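Local structure of beta-lactamase (Serratia marcescens, 5GS8) at residues 19-24 against 249-254; 41-46 against 162-167; 45-50 against 213-218. The protein probably hydrolyses the amide bond of beta-lactam antibiotics, giving substituted beta-amino acids, as a member of the class A beta-lactamase family. All blocks are in the same frame, centred on the assembly; numbering follows the deposited sequence.

Interaction 1. Residues 19-24 against 249-254; sequences KAKVGV and YVSDSS. With NA (sodium ion), chain S; NA (sodium ion), chain K.
Lys21 and Ser251 face each other as an antiparallel hydrogen-bonded pair, and the carbonyl oxygen Lys21 O is gripped twice by one residue. Ser251 N reaches Lys21 O at 2.8 Å from above the carbonyl plane, and Ser251 OG donates to the same Lys21 O at 2.7 Å. With chi1 at 76°, OG sits between its own backbone N and carbonyl carbon, which turns it back onto the partner strand; there Ser251 OG also lies 3.5 Å from Lys21 CB. Lys21 N returns a bond to Ser251 O. Two residues further along, Gly23 and Tyr249 repeat the reciprocal pattern, both donors in the plane of the accepting carbonyl, with Gly23 O also near the edge of the tyrosine ring. Between these pairs, Val22 and Val250 form a non-hydrogen-bonded pair whose side chains lie side by side on the other face. Val250 CG1 additionally touches Ala20 CB at 3.8 Å.

Beyond the regular pairing the chain turns a corner at Asp252, which forms a G1 bulge with Ser253 opposite Thr227. Contact continues past the corner: Ala20 CB lies 3.6 Å from Ser253 OG, itself hydrogen-bonded to Asn260, and Ser254 N donates to Lys19 O at 2.8 Å, almost straight down the C=O direction. A sodium ion bound by Asp252 O, Ser254 OG and two waters links the corner residue to Ser254, while a second sodium is held by Ser253 O together with Gly225, Thr227 and Glu255.

The pieces 21-24 and 249-251 run at 165° to each other; they belong to the five-stranded antiparallel sheet, where 243-253 lies between 21-28 and 227-237. Helix 257-276 covers the valine face through Ile263 and Ile264; strand 43-44 packs against Lys21 and Ser251 on the other.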
ATOM      1  N   LYS A  19      20.030 -14.707  -9.017  1.00 11.36           N
ATOM      2  CA  LYS A  19      20.444 -13.387  -9.493  1.00 11.92           C
ATOM      3  C   LYS A  19      19.982 -12.354  -8.482  1.00 11.70           C
ATOM      4  O   LYS A  19      19.143 -11.467  -8.750  1.00 11.83           O
ATOM      5  CB  LYS A  19      19.926 -13.117 -10.914  1.00 17.53           C
ATOM      6  CG  LYS A  19      20.560 -14.047 -11.953  1.00 24.91           C
ATOM      7  CD  LYS A  19      20.255 -13.638 -13.385  1.00 33.35           C
ATOM      8  CE  LYS A  19      20.801 -14.678 -14.354  1.00 38.77           C
ATOM      9  NZ  LYS A  19      21.112 -14.118 -15.698  1.00 49.82           N
ATOM     10  N   ALA A  20      20.693 -12.373  -7.351  1.00 10.16           N
ATOM     11  CA  ALA A  20      20.425 -11.455  -6.232  1.00  9.87           C
ATOM     12  C   ALA A  20      21.618 -11.521  -5.337  1.00 10.80           C
ATOM     13  O   ALA A  20      22.404 -12.481  -5.381  1.00 11.56           O
ATOM     14  CB  ALA A  20      19.193 -11.930  -5.429  1.00 10.07           C
ATOM     15  N   LYS A  21      21.710 -10.504  -4.501  1.00  9.97           N
ATOM     16  CA  LYS A  21      22.750 -10.430  -3.508  0.50 11.04           C
ATOM     17  C   LYS A  21      22.119 -10.702  -2.153  1.00 10.73           C
ATOM     18  O   LYS A  21      21.358  -9.882  -1.629  1.00  9.98           O
ATOM     19  CB  LYS A  21      23.438  -9.079  -3.493  0.50 13.37           C
ATOM     20  CG  LYS A  21      24.383  -8.997  -2.310  0.50 16.60           C
ATOM     21  CD  LYS A  21      25.077  -7.663  -2.124  0.50 16.73           C
ATOM     22  CE  LYS A  21      26.480  -7.725  -2.669  0.50 14.34           C
ATOM     23  NZ  LYS A  21      26.947  -6.363  -3.066  0.50 21.08           N
ATOM     24  N   VAL A  22      22.460 -11.857  -1.604  1.00  9.23           N
ATOM     25  CA  VAL A  22      21.727 -12.396  -0.457  1.00  8.42           C
ATOM     26  C   VAL A  22      22.583 -12.435   0.806  1.00  8.60           C
ATOM     27  O   VAL A  22      23.642 -13.066   0.817  1.00 10.33           O
ATOM     28  CB  VAL A  22      21.186 -13.779  -0.744  1.00  9.33           C
ATOM     29  CG1 VAL A  22      20.380 -14.301   0.435  1.00  9.91           C
ATOM     30  CG2 VAL A  22      20.329 -13.783  -2.021  1.00  9.73           C
ATOM     31  N   GLY A  23      22.169 -11.703   1.831  1.00  7.83           N
ATOM     32  CA  GLY A  23      22.836 -11.726   3.109  1.00  7.96           C
ATOM     33  C   GLY A  23      22.127 -12.618   4.102  1.00  7.92           C
ATOM     34  O   GLY A  23      20.904 -12.583   4.189  1.00  9.44           O
ATOM     35  N   VAL A  24      22.905 -13.405   4.855  1.00  8.31           N
ATOM     36  CA  VAL A  24      22.334 -14.335   5.826  1.00  7.92           C
ATOM     37  C   VAL A  24      23.105 -14.240   7.116  1.00  9.22           C
ATOM     38  O   VAL A  24      24.326 -14.221   7.106  1.00  9.72           O
ATOM     39  CB  VAL A  24      22.428 -15.789   5.372  1.00  8.30           C
ATOM     40  CG1 VAL A  24      21.827 -16.759   6.384  1.00  9.93           C
ATOM     41  CG2 VAL A  24      21.794 -15.973   3.998  1.00  9.48           C
ATOM     42  N   TYR A 249      18.320 -11.333   3.863  1.00  7.12           N
ATOM     43  CA  TYR A 249      18.087 -10.168   3.023  1.00  8.30           C
ATOM     44  C   TYR A 249      18.353 -10.538   1.588  1.00  8.28           C
ATOM     45  O   TYR A 249      19.484 -10.798   1.209  1.00  8.50           O
ATOM     46  CB  TYR A 249      19.027  -9.028   3.438  1.00  9.05           C
ATOM     47  CG  TYR A 249      18.824  -8.603   4.846  1.00  7.52           C
ATOM     48  CD1 TYR A 249      19.492  -9.232   5.910  1.00  7.82           C
ATOM     49  CD2 TYR A 249      17.971  -7.540   5.151  1.00  7.08           C
ATOM     50  CE1 TYR A 249      19.267  -8.841   7.213  1.00  7.52           C
ATOM     51  CE2 TYR A 249      17.698  -7.204   6.486  1.00  7.44           C
ATOM     52  CZ  TYR A 249      18.339  -7.858   7.489  1.00  7.56           C
ATOM     53  OH  TYR A 249      18.084  -7.462   8.780  1.00  8.76           O
ATOM     54  N   VAL A 250      17.319 -10.684   0.798  1.00  7.90           N
ATOM     55  CA  VAL A 250      17.486 -10.901  -0.642  1.00  8.57           C
ATOM     56  C   VAL A 250      17.466  -9.554  -1.319  1.00  8.97           C
ATOM     57  O   VAL A 250      16.381  -8.926  -1.433  1.00  8.63           O
ATOM     58  CB  VAL A 250      16.378 -11.795  -1.195  1.00  8.09           C
ATOM     59  CG1 VAL A 250      16.598 -12.047  -2.685  1.00  8.53           C
ATOM     60  CG2 VAL A 250      16.326 -13.127  -0.465  1.00  8.37           C
ATOM     61  N   SER A 251      18.648  -9.042  -1.671  1.00  8.87           N
ATOM     62  CA  SER A 251      18.761  -7.665  -2.185  1.00  9.37           C
ATOM     63  C   SER A 251      19.081  -7.587  -3.669  1.00  9.34           C
ATOM     64  O   SER A 251      19.618  -8.525  -4.266  1.00  9.04           O
ATOM     65  CB  SER A 251      19.747  -6.816  -1.385  1.00  9.79           C
ATOM     66  OG  SER A 251      21.088  -7.181  -1.727  1.00 11.49           O
ATOM     67  N   ASP A 252      18.692  -6.468  -4.254  1.00 10.20           N
ATOM     68  CA  ASP A 252      19.025  -6.135  -5.629  1.00 10.40           C
ATOM     69  C   ASP A 252      18.809  -7.305  -6.578  1.00 10.28           C
ATOM     70  O   ASP A 252      19.729  -7.784  -7.321  1.00 11.66           O
ATOM     71  CB  ASP A 252      20.420  -5.553  -5.683  1.00 13.43           C
ATOM     72  CG  ASP A 252      20.517  -4.236  -4.953  1.00 16.28           C
ATOM     73  OD1 ASP A 252      19.460  -3.612  -4.698  1.00 15.28           O
ATOM     74  OD2 ASP A 252      21.666  -3.756  -4.786  1.00 22.68           O
ATOM     75  N   SER A 253      17.587  -7.844  -6.509  1.00  8.34           N
ATOM     76  CA  SER A 253      17.285  -9.061  -7.190  1.00  9.43           C
ATOM     77  C   SER A 253      16.647  -8.842  -8.554  1.00  9.39           C
ATOM     78  O   SER A 253      15.641  -8.095  -8.685  1.00  8.93           O
ATOM     79  CB  SER A 253      16.344  -9.941  -6.361  1.00  9.00           C
ATOM     80  OG  SER A 253      16.070 -11.149  -6.993  1.00  9.05           O
ATOM     81  N   SER A 254      17.127  -9.625  -9.515  1.00 10.74           N
ATOM     82  CA  SER A 254      16.490  -9.726 -10.835  1.00 11.60           C
ATOM     83  C   SER A 254      15.475 -10.850 -10.896  1.00 11.36           C
ATOM     84  O   SER A 254      14.774 -11.031 -11.927  1.00 14.53           O
ATOM     85  CB  SER A 254      17.578  -9.967 -11.925  1.00 13.51           C
ATOM     86  OG  SER A 254      18.442  -8.871 -11.952  1.00 17.31           O
TER
HETATM   87 NA    NA S 318      20.426  -8.574  -9.953  1.00 28.33          NA
HETATM   88 NA    NA K 310      12.829  -8.468  -9.608  1.00 23.61          NA
HETATM   89  O   HOH W   1      10.483  -8.731 -11.160  1.00 37.22           O
HETATM   90  O   HOH W   2      22.448 -10.696  -9.930  1.00 24.53           O
HETATM   91  O   HOH W   3      21.984  -6.581 -10.825  1.00 36.88           O

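Interaction 2. Residues 41-46 against 162-167; sequences HHYPMQ and TTPDAT. With NA (sodium ion), chain O; NA (sodium ion), chain J; SO4 (sulfate ion), chain B.
Thr162 pairs with Tyr43 through two backbone hydrogen bonds, Tyr43 N to Thr162 O at 2.9 Å and Thr162 N to Tyr43 O at 3.0 Å. Its methyl CG2 packs on Met45 CG at 3.6 Å, the two side chains crossing at about a right angle. The hydroxyl takes a different direction: with OG1 anti to the backbone N (chi1 -170°), it donates to Thr163 O at 2.8 Å.

Thr163 follows at the N-cap position of helix 164-175. Its CG2 meets His41 O and lies alongside the His42 imidazole, 3.9 Å from His42 CD2, while the ring of His42 stacks with Trp161. Thr163 OG1 binds a sodium ion and donates to Asp165 OD1, which it meets from above the carboxylate plane; Asp165 OD1 in turn binds a second sodium shared with Glu39 O. The short strands 43-44 and 161-162 belong to a three-stranded antiparallel sheet completed by 141-142, and the helix begins right after strand 161-162 and the capping residue Thr163.

Pro164, the first helical residue, brings CD to within 3.7 Å of Tyr43 CE2, its ring crossing the tyrosine side chain. Asn38 O holds the phenol hydroxyl of Tyr43 at the far end. Further on, Thr167 OG1 is hydrogen-bonded to Tyr249 OH of strand 243-253.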
ATOM      1  N   HIS A  41      28.174  -6.662   3.451  1.00 11.07           N
ATOM      2  CA  HIS A  41      27.437  -5.690   2.666  1.00  9.59           C
ATOM      3  C   HIS A  41      26.389  -4.969   3.497  1.00 10.27           C
ATOM      4  O   HIS A  41      26.032  -5.407   4.600  1.00 10.71           O
ATOM      5  CB  HIS A  41      26.771  -6.397   1.471  1.00  9.99           C
ATOM      6  CG  HIS A  41      27.747  -7.051   0.555  1.00 10.94           C
ATOM      7  ND1 HIS A  41      28.358  -6.387  -0.484  1.00 12.48           N
ATOM      8  CD2 HIS A  41      28.225  -8.319   0.527  1.00 15.10           C
ATOM      9  CE1 HIS A  41      29.161  -7.225  -1.122  1.00 12.83           C
ATOM     10  NE2 HIS A  41      29.044  -8.416  -0.569  1.00 14.26           N
ATOM     11  N   HIS A  42      25.914  -3.836   2.965  1.00 11.10           N
ATOM     12  CA  HIS A  42      24.875  -3.036   3.596  1.00 11.25           C
ATOM     13  C   HIS A  42      23.539  -3.241   2.883  1.00 12.26           C
ATOM     14  O   HIS A  42      23.294  -2.695   1.816  1.00 16.56           O
ATOM     15  CB  HIS A  42      25.302  -1.579   3.615  1.00 11.59           C
ATOM     16  CG  HIS A  42      26.371  -1.301   4.611  1.00 12.29           C
ATOM     17  ND1 HIS A  42      26.835  -0.028   4.871  1.00 12.92           N
ATOM     18  CD2 HIS A  42      27.067  -2.125   5.420  1.00 12.73           C
ATOM     19  CE1 HIS A  42      27.730  -0.080   5.826  1.00 11.36           C
ATOM     20  NE2 HIS A  42      27.937  -1.344   6.133  1.00 13.32           N
ATOM     21  N   TYR A  43      22.653  -3.988   3.515  1.00  8.61           N
ATOM     22  CA  TYR A  43      21.414  -4.384   2.873  1.00  9.16           C
ATOM     23  C   TYR A  43      20.281  -3.428   3.258  1.00  8.82           C
ATOM     24  O   TYR A  43      20.195  -3.006   4.385  1.00  8.66           O
ATOM     25  CB  TYR A  43      21.027  -5.785   3.390  1.00  8.16           C
ATOM     26  CG  TYR A  43      22.000  -6.858   2.984  1.00  8.07           C
ATOM     27  CD1 TYR A  43      21.862  -7.477   1.765  1.00  8.17           C
ATOM     28  CD2 TYR A  43      23.123  -7.120   3.696  1.00  8.99           C
ATOM     29  CE1 TYR A  43      22.800  -8.360   1.285  1.00  8.57           C
ATOM     30  CE2 TYR A  43      24.064  -8.059   3.243  1.00  9.04           C
ATOM     31  CZ  TYR A  43      23.864  -8.690   2.044  1.00  9.11           C
ATOM     32  OH  TYR A  43      24.746  -9.619   1.539  1.00 10.13           O
ATOM     33  N   PRO A  44      19.451  -3.038   2.283  1.00  8.55           N
ATOM     34  CA  PRO A  44      18.300  -2.208   2.622  1.00  8.99           C
ATOM     35  C   PRO A  44      17.316  -3.005   3.487  1.00  9.24           C
ATOM     36  O   PRO A  44      17.022  -4.172   3.194  1.00  9.80           O
ATOM     37  CB  PRO A  44      17.719  -1.822   1.254  1.00  9.61           C
ATOM     38  CG  PRO A  44      18.174  -2.924   0.334  1.00  9.96           C
ATOM     39  CD  PRO A  44      19.503  -3.375   0.846  1.00  9.98           C
ATOM     40  N   MET A  45      16.867  -2.379   4.552  1.00  8.36           N
ATOM     41  CA  MET A  45      16.026  -3.058   5.549  1.00  8.58           C
ATOM     42  C   MET A  45      14.557  -3.217   5.129  1.00 10.55           C
ATOM     43  O   MET A  45      13.890  -4.169   5.587  1.00  8.54           O
ATOM     44  CB  MET A  45      16.135  -2.345   6.878  1.00  8.97           C
ATOM     45  CG  MET A  45      17.445  -2.609   7.601  1.00  9.35           C
ATOM     46  SD  MET A  45      17.435  -2.087   9.337  1.00 11.24           S
ATOM     47  CE  MET A  45      17.616  -0.355   9.116  1.00  9.59           C
ATOM     48  N   GLN A  46      14.031  -2.201   4.416  1.00 14.13           N
ATOM     49  CA  GLN A  46      12.553  -1.850   4.281  1.00 13.59           C
ATOM     50  C   GLN A  46      11.817  -2.042   5.606  1.00 11.02           C
ATOM     51  O   GLN A  46      12.323  -1.596   6.632  1.00  9.27           O
ATOM     52  CB  GLN A  46      11.919  -2.607   3.121  1.00 13.20           C
ATOM     53  CG  GLN A  46      12.343  -2.048   1.773  1.00 11.65           C
ATOM     54  CD  GLN A  46      11.621  -0.790   1.375  1.00 12.57           C
ATOM     55  OE1 GLN A  46      10.636  -0.370   1.998  1.00 15.31           O
ATOM     56  NE2 GLN A  46      12.147  -0.121   0.336  1.00 13.34           N
ATOM     57  N   THR A 162      21.534  -2.315   6.981  1.00  8.44           N
ATOM     58  CA  THR A 162      22.035  -3.121   8.063  1.00  9.25           C
ATOM     59  C   THR A 162      23.003  -4.159   7.508  1.00  9.44           C
ATOM     60  O   THR A 162      22.907  -4.548   6.330  1.00 10.00           O
ATOM     61  CB  THR A 162      20.889  -3.815   8.805  1.00  9.24           C
ATOM     62  OG1 THR A 162      21.356  -4.415  10.002  1.00  9.90           O
ATOM     63  CG2 THR A 162      20.177  -4.864   7.925  1.00 10.16           C
ATOM     64  N   THR A 163      23.866  -4.674   8.365  1.00  9.98           N
ATOM     65  CA  THR A 163      24.478  -5.947   8.080  1.00  9.10           C
ATOM     66  C   THR A 163      23.586  -7.027   8.675  1.00  8.70           C
ATOM     67  O   THR A 163      22.821  -6.789   9.590  1.00  9.77           O
ATOM     68  CB  THR A 163      25.871  -6.065   8.700  1.00  9.45           C
ATOM     69  OG1 THR A 163      25.793  -5.912  10.122  1.00  9.66           O
ATOM     70  CG2 THR A 163      26.828  -5.015   8.063  1.00  9.80           C
ATOM     71  N   PRO A 164      23.658  -8.253   8.126  1.00  9.13           N
ATOM     72  CA  PRO A 164      22.761  -9.276   8.652  1.00  8.92           C
ATOM     73  C   PRO A 164      23.158  -9.684  10.073  1.00  9.78           C
ATOM     74  O   PRO A 164      22.291 -10.082  10.883  1.00 10.58           O
ATOM     75  CB  PRO A 164      22.892 -10.444   7.650  1.00 10.51           C
ATOM     76  CG  PRO A 164      23.617  -9.889   6.481  1.00 13.28           C
ATOM     77  CD  PRO A 164      24.365  -8.662   6.907  1.00 10.27           C
ATOM     78  N   ASP A 165      24.468  -9.737  10.361  1.00  9.82           N
ATOM     79  CA  ASP A 165      24.890 -10.085  11.705  1.00 10.94           C
ATOM     80  C   ASP A 165      24.498  -9.053  12.750  1.00  9.53           C
ATOM     81  O   ASP A 165      24.169  -9.419  13.886  1.00 10.54           O
ATOM     82  CB  ASP A 165      26.368 -10.459  11.745  1.00 13.08           C
ATOM     83  CG  ASP A 165      27.273  -9.380  11.230  1.00 15.76           C
ATOM     84  OD1 ASP A 165      27.005  -8.758  10.196  1.00 14.47           O
ATOM     85  OD2 ASP A 165      28.360  -9.236  11.828  1.00 22.92           O
ATOM     86  N   ALA A 166      24.444  -7.782  12.385  1.00  9.61           N
ATOM     87  CA  ALA A 166      23.910  -6.796  13.333  1.00  9.48           C
ATOM     88  C   ALA A 166      22.473  -7.193  13.722  1.00  8.43           C
ATOM     89  O   ALA A 166      22.079  -7.124  14.912  1.00  8.89           O
ATOM     90  CB  ALA A 166      23.933  -5.404  12.755  1.00  9.90           C
ATOM     91  N   THR A 167      21.700  -7.607  12.720  1.00  7.92           N
ATOM     92  CA  THR A 167      20.307  -7.910  12.982  1.00  8.01           C
ATOM     93  C   THR A 167      20.168  -9.018  14.005  1.00  9.46           C
ATOM     94  O   THR A 167      19.366  -8.932  14.934  1.00  8.76           O
ATOM     95  CB  THR A 167      19.584  -8.301  11.694  1.00  8.50           C
ATOM     96  OG1 THR A 167      19.784  -7.260  10.727  1.00  9.16           O
ATOM     97  CG2 THR A 167      18.091  -8.497  11.940  1.00  9.61           C
TER
HETATM   98 NA    NA O 314      29.159  -7.585   9.066  1.00 23.24          NA
HETATM   99 NA    NA J 309      27.885  -6.073  11.898  1.00 25.05          NA
HETATM  100  S   SO4 B 301      27.340  -2.841  -0.669  1.00 15.23           S
HETATM  101  O1  SO4 B 301      28.045  -1.979   0.288  1.00 26.85           O
HETATM  102  O2  SO4 B 301      26.228  -3.479   0.019  1.00 23.37           O
HETATM  103  O3  SO4 B 301      28.448  -3.762  -1.008  1.00 24.30           O
HETATM  104  O4  SO4 B 301      26.882  -2.013  -1.816  1.00 18.07           O
HETATM  105  O   HOH W   4      26.918  -5.339  14.503  1.00 18.25           O
HETATM  106  O   HOH W   5      30.903  -5.412   8.665  1.00 25.60           O
HETATM  107  O   HOH W   6      31.500  -8.890   9.824  1.00 33.04           O

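Interaction 3. Residues 45-50 against 213-218; sequences MQSTYK and AHKTGS. With NA (sodium ion), chain L; SO4 (sulfate ion), chain C.
Lys215 reaches across to the turn that opens helix 49-64, meeting chiefly Ser47 and Lys50. CB leaves the strand toward the turn, and with CG anti to the backbone N (chi1 -178°) Lys215 CG comes 3.5 Å from Ser47 O and close to Thr48 CA. Past a bend at chi2 (76°), CD runs by the same carbonyl. CE comes nearest: Lys215 CE lies 3.3 Å from Ser47 O and also packs on Lys50 CB at 3.8 Å. A further bend at chi4 (71°) turns the tip back, and Lys215 NZ donates to Thr216 O at 2.9 Å, tilted from that carbonyl plane; Ser111 OG is a further partner of the amine.

The arrangement matches the active site of serine beta-lactamases: Ser47 and Lys50 fit an SxxK motif at a helix start, and Lys215-Thr216-Gly217 fits the K(T/S)G motif on the edge strand. By analogy Ser47 would be the nucleophile. Ser47 OG accepts a hydrogen bond from Lys50 NZ at 2.7 Å, and Lys50 NZ also meets Glu147, Ser111 and Asn113.

A sulfate, probably from the crystallisation liquor, occupies the cleft between the segments. Ser47 OG, Thr216 OG1 and Ser218 OG donate to separate sulfate oxygens, joined by Ser111 OG. Gly217 CA comes 3.6 Å from Ser47 N, so the strand backbone lies close against the turn. Within the turn, Thr48 OG1 and Thr48 N both bond to Met45 O from the same face of its plane. Gln46 CG rests on Ser218 O at 3.5 Å.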
ATOM      1  N   MET A  45      16.867  -2.379   4.552  1.00  8.36           N
ATOM      2  CA  MET A  45      16.026  -3.058   5.549  1.00  8.58           C
ATOM      3  C   MET A  45      14.557  -3.217   5.129  1.00 10.55           C
ATOM      4  O   MET A  45      13.890  -4.169   5.587  1.00  8.54           O
ATOM      5  CB  MET A  45      16.135  -2.345   6.878  1.00  8.97           C
ATOM      6  CG  MET A  45      17.445  -2.609   7.601  1.00  9.35           C
ATOM      7  SD  MET A  45      17.435  -2.087   9.337  1.00 11.24           S
ATOM      8  CE  MET A  45      17.616  -0.355   9.116  1.00  9.59           C
ATOM      9  N   GLN A  46      14.031  -2.201   4.416  1.00 14.13           N
ATOM     10  CA  GLN A  46      12.553  -1.850   4.281  1.00 13.59           C
ATOM     11  C   GLN A  46      11.817  -2.042   5.606  1.00 11.02           C
ATOM     12  O   GLN A  46      12.323  -1.596   6.632  1.00  9.27           O
ATOM     13  CB  GLN A  46      11.919  -2.607   3.121  1.00 13.20           C
ATOM     14  CG  GLN A  46      12.343  -2.048   1.773  1.00 11.65           C
ATOM     15  CD  GLN A  46      11.621  -0.790   1.375  1.00 12.57           C
ATOM     16  OE1 GLN A  46      10.636  -0.370   1.998  1.00 15.31           O
ATOM     17  NE2 GLN A  46      12.147  -0.121   0.336  1.00 13.34           N
ATOM     18  N   SER A  47      10.676  -2.728   5.617  1.00  8.87           N
ATOM     19  CA  SER A  47       9.916  -2.869   6.864  1.00  8.43           C
ATOM     20  C   SER A  47      10.580  -3.574   8.014  1.00  8.11           C
ATOM     21  O   SER A  47      10.025  -3.589   9.112  1.00  7.49           O
ATOM     22  CB  SER A  47       8.549  -3.473   6.661  1.00  9.30           C
ATOM     23  OG  SER A  47       7.786  -2.629   5.842  1.00 11.04           O
ATOM     24  N   THR A  48      11.707  -4.235   7.803  1.00  6.76           N
ATOM     25  CA  THR A  48      12.297  -4.942   8.948  1.00  7.12           C
ATOM     26  C   THR A  48      12.647  -3.944  10.044  1.00  8.02           C
ATOM     27  O   THR A  48      12.649  -4.323  11.207  1.00  8.60           O
ATOM     28  CB  THR A  48      13.528  -5.804   8.593  1.00  7.32           C
ATOM     29  OG1 THR A  48      14.578  -4.965   8.096  1.00  8.39           O
ATOM     30  CG2 THR A  48      13.157  -6.898   7.574  1.00  7.38           C
ATOM     31  N   TYR A  49      12.877  -2.675   9.715  1.00  6.73           N
ATOM     32  CA  TYR A  49      13.214  -1.703  10.754  1.00  7.14           C
ATOM     33  C   TYR A  49      12.039  -1.274  11.598  1.00  8.57           C
ATOM     34  O   TYR A  49      12.224  -0.557  12.585  1.00  8.80           O
ATOM     35  CB  TYR A  49      13.966  -0.494  10.159  1.00  7.23           C
ATOM     36  CG  TYR A  49      13.173   0.622   9.518  1.00  7.79           C
ATOM     37  CD1 TYR A  49      11.903   0.443   8.974  1.00  7.70           C
ATOM     38  CD2 TYR A  49      13.754   1.877   9.358  1.00  8.11           C
ATOM     39  CE1 TYR A  49      11.210   1.478   8.375  1.00  8.59           C
ATOM     40  CE2 TYR A  49      13.088   2.907   8.747  1.00  8.78           C
ATOM     41  CZ  TYR A  49      11.803   2.714   8.251  1.00  9.55           C
ATOM     42  OH  TYR A  49      11.098   3.734   7.620  1.00  8.71           O
ATOM     43  N   LYS A  50      10.842  -1.775  11.315  1.00  6.81           N
ATOM     44  CA  LYS A  50       9.703  -1.537  12.213  1.00  6.90           C
ATOM     45  C   LYS A  50       9.882  -2.316  13.515  1.00  6.95           C
ATOM     46  O   LYS A  50       9.285  -1.954  14.526  1.00  7.33           O
ATOM     47  CB  LYS A  50       8.387  -1.856  11.491  1.00  7.63           C
ATOM     48  CG  LYS A  50       8.077  -0.859  10.351  1.00  7.54           C
ATOM     49  CD  LYS A  50       7.017  -1.333   9.367  1.00  7.93           C
ATOM     50  CE  LYS A  50       6.898  -0.382   8.172  1.00  9.41           C
ATOM     51  NZ  LYS A  50       6.078  -0.937   7.090  1.00  9.76           N
ATOM     52  N   ALA A 213       8.764 -15.837  15.367  1.00  7.33           N
ATOM     53  CA  ALA A 213       8.527 -14.441  15.766  1.00  7.80           C
ATOM     54  C   ALA A 213       9.322 -13.589  14.797  1.00  7.33           C
ATOM     55  O   ALA A 213      10.543 -13.634  14.807  1.00  7.97           O
ATOM     56  CB  ALA A 213       9.048 -14.223  17.187  1.00  9.01           C
ATOM     57  N   HIS A 214       8.641 -12.910  13.883  1.00  7.12           N
ATOM     58  CA  HIS A 214       9.374 -12.306  12.780  1.00  7.14           C
ATOM     59  C   HIS A 214       8.804 -11.017  12.267  1.00  7.73           C
ATOM     60  O   HIS A 214       7.683 -10.640  12.562  1.00  8.22           O
ATOM     61  CB  HIS A 214       9.516 -13.310  11.632  1.00  7.14           C
ATOM     62  CG  HIS A 214       8.252 -13.576  10.868  1.00  7.95           C
ATOM     63  ND1 HIS A 214       8.068 -13.163   9.570  1.00  8.31           N
ATOM     64  CD2 HIS A 214       7.092 -14.177  11.234  1.00  6.81           C
ATOM     65  CE1 HIS A 214       6.861 -13.502   9.158  1.00  8.44           C
ATOM     66  NE2 HIS A 214       6.234 -14.101  10.163  1.00  8.22           N
ATOM     67  N   LYS A 215       9.616 -10.362  11.447  1.00  6.33           N
ATOM     68  CA  LYS A 215       9.252  -9.124  10.750  1.00  7.04           C
ATOM     69  C   LYS A 215       9.799  -9.112   9.337  1.00  7.25           C
ATOM     70  O   LYS A 215      10.986  -9.291   9.133  1.00  7.81           O
ATOM     71  CB  LYS A 215       9.772  -7.902  11.503  1.00  7.60           C
ATOM     72  CG  LYS A 215       9.403  -6.574  10.877  1.00  7.22           C
ATOM     73  CD  LYS A 215       7.950  -6.202  11.135  1.00  7.70           C
ATOM     74  CE  LYS A 215       7.373  -5.263  10.089  1.00  6.97           C
ATOM     75  NZ  LYS A 215       7.162  -5.933   8.780  1.00  7.02           N
ATOM     76  N   THR A 216       8.905  -8.936   8.370  1.00  7.12           N
ATOM     77  CA  THR A 216       9.275  -8.915   6.971  1.00  6.70           C
ATOM     78  C   THR A 216       9.763  -7.527   6.541  1.00  7.51           C
ATOM     79  O   THR A 216       9.520  -6.513   7.208  1.00  7.29           O
ATOM     80  CB  THR A 216       8.033  -9.319   6.121  1.00  6.90           C
ATOM     81  OG1 THR A 216       6.951  -8.471   6.468  1.00  7.93           O
ATOM     82  CG2 THR A 216       7.681 -10.714   6.409  1.00  7.95           C
ATOM     83  N   GLY A 217      10.325  -7.451   5.345  1.00  6.62           N
ATOM     84  CA  GLY A 217      10.511  -6.175   4.654  1.00  6.97           C
ATOM     85  C   GLY A 217      10.499  -6.428   3.149  1.00  6.54           C
ATOM     86  O   GLY A 217      11.084  -7.433   2.692  1.00  7.40           O
ATOM     87  N   SER A 218       9.929  -5.483   2.415  1.00  6.45           N
ATOM     88  CA  SER A 218       9.775  -5.638   0.941  1.00  7.03           C
ATOM     89  C   SER A 218       9.867  -4.268   0.275  1.00  8.04           C
ATOM     90  O   SER A 218       9.216  -3.313   0.714  1.00  9.18           O
ATOM     91  CB  SER A 218       8.444  -6.233   0.583  1.00  6.82           C
ATOM     92  OG  SER A 218       8.169  -7.418   1.303  1.00  7.55           O
TER
HETATM   93 NA    NA L 311       3.823 -14.914   8.927  1.00 19.52          NA
HETATM   94  S   SO4 C 302       6.612  -5.476   4.142  1.00 14.91           S
HETATM   95  O1  SO4 C 302       7.648  -4.421   3.697  1.00 15.64           O
HETATM   96  O2  SO4 C 302       5.394  -4.677   4.456  1.00 15.67           O
HETATM   97  O3  SO4 C 302       7.110  -6.219   5.320  1.00 13.01           O
HETATM   98  O4  SO4 C 302       6.255  -6.424   3.165  1.00 14.44           O
HETATM   99  O   HOH W   7       1.429 -16.459   9.261  1.00 21.14           O

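Interaction 1 closes the longest loop of the three, and interactions 2 and 3 are nested inside it, sharing Met45 and Gln46. Interaction 1 pairs two strands of the five-stranded sheet, and interaction 3 uses the edge strand 212-218 of that same sheet. The centres of interactions 1 and 2 lie about 11 Å apart, as do those of 2 and 3, while 1 and 3 are about 15 Å apart. The first two also touch where Lys21 and Gly23 lie near His41 and Tyr43. Strand 43-44 and helix 49-64 follow each other in the chain; the turn leading into that helix carries the probable nucleophile Ser47, and the centre of interaction 3 lies about 3 Å from the centre of the chain.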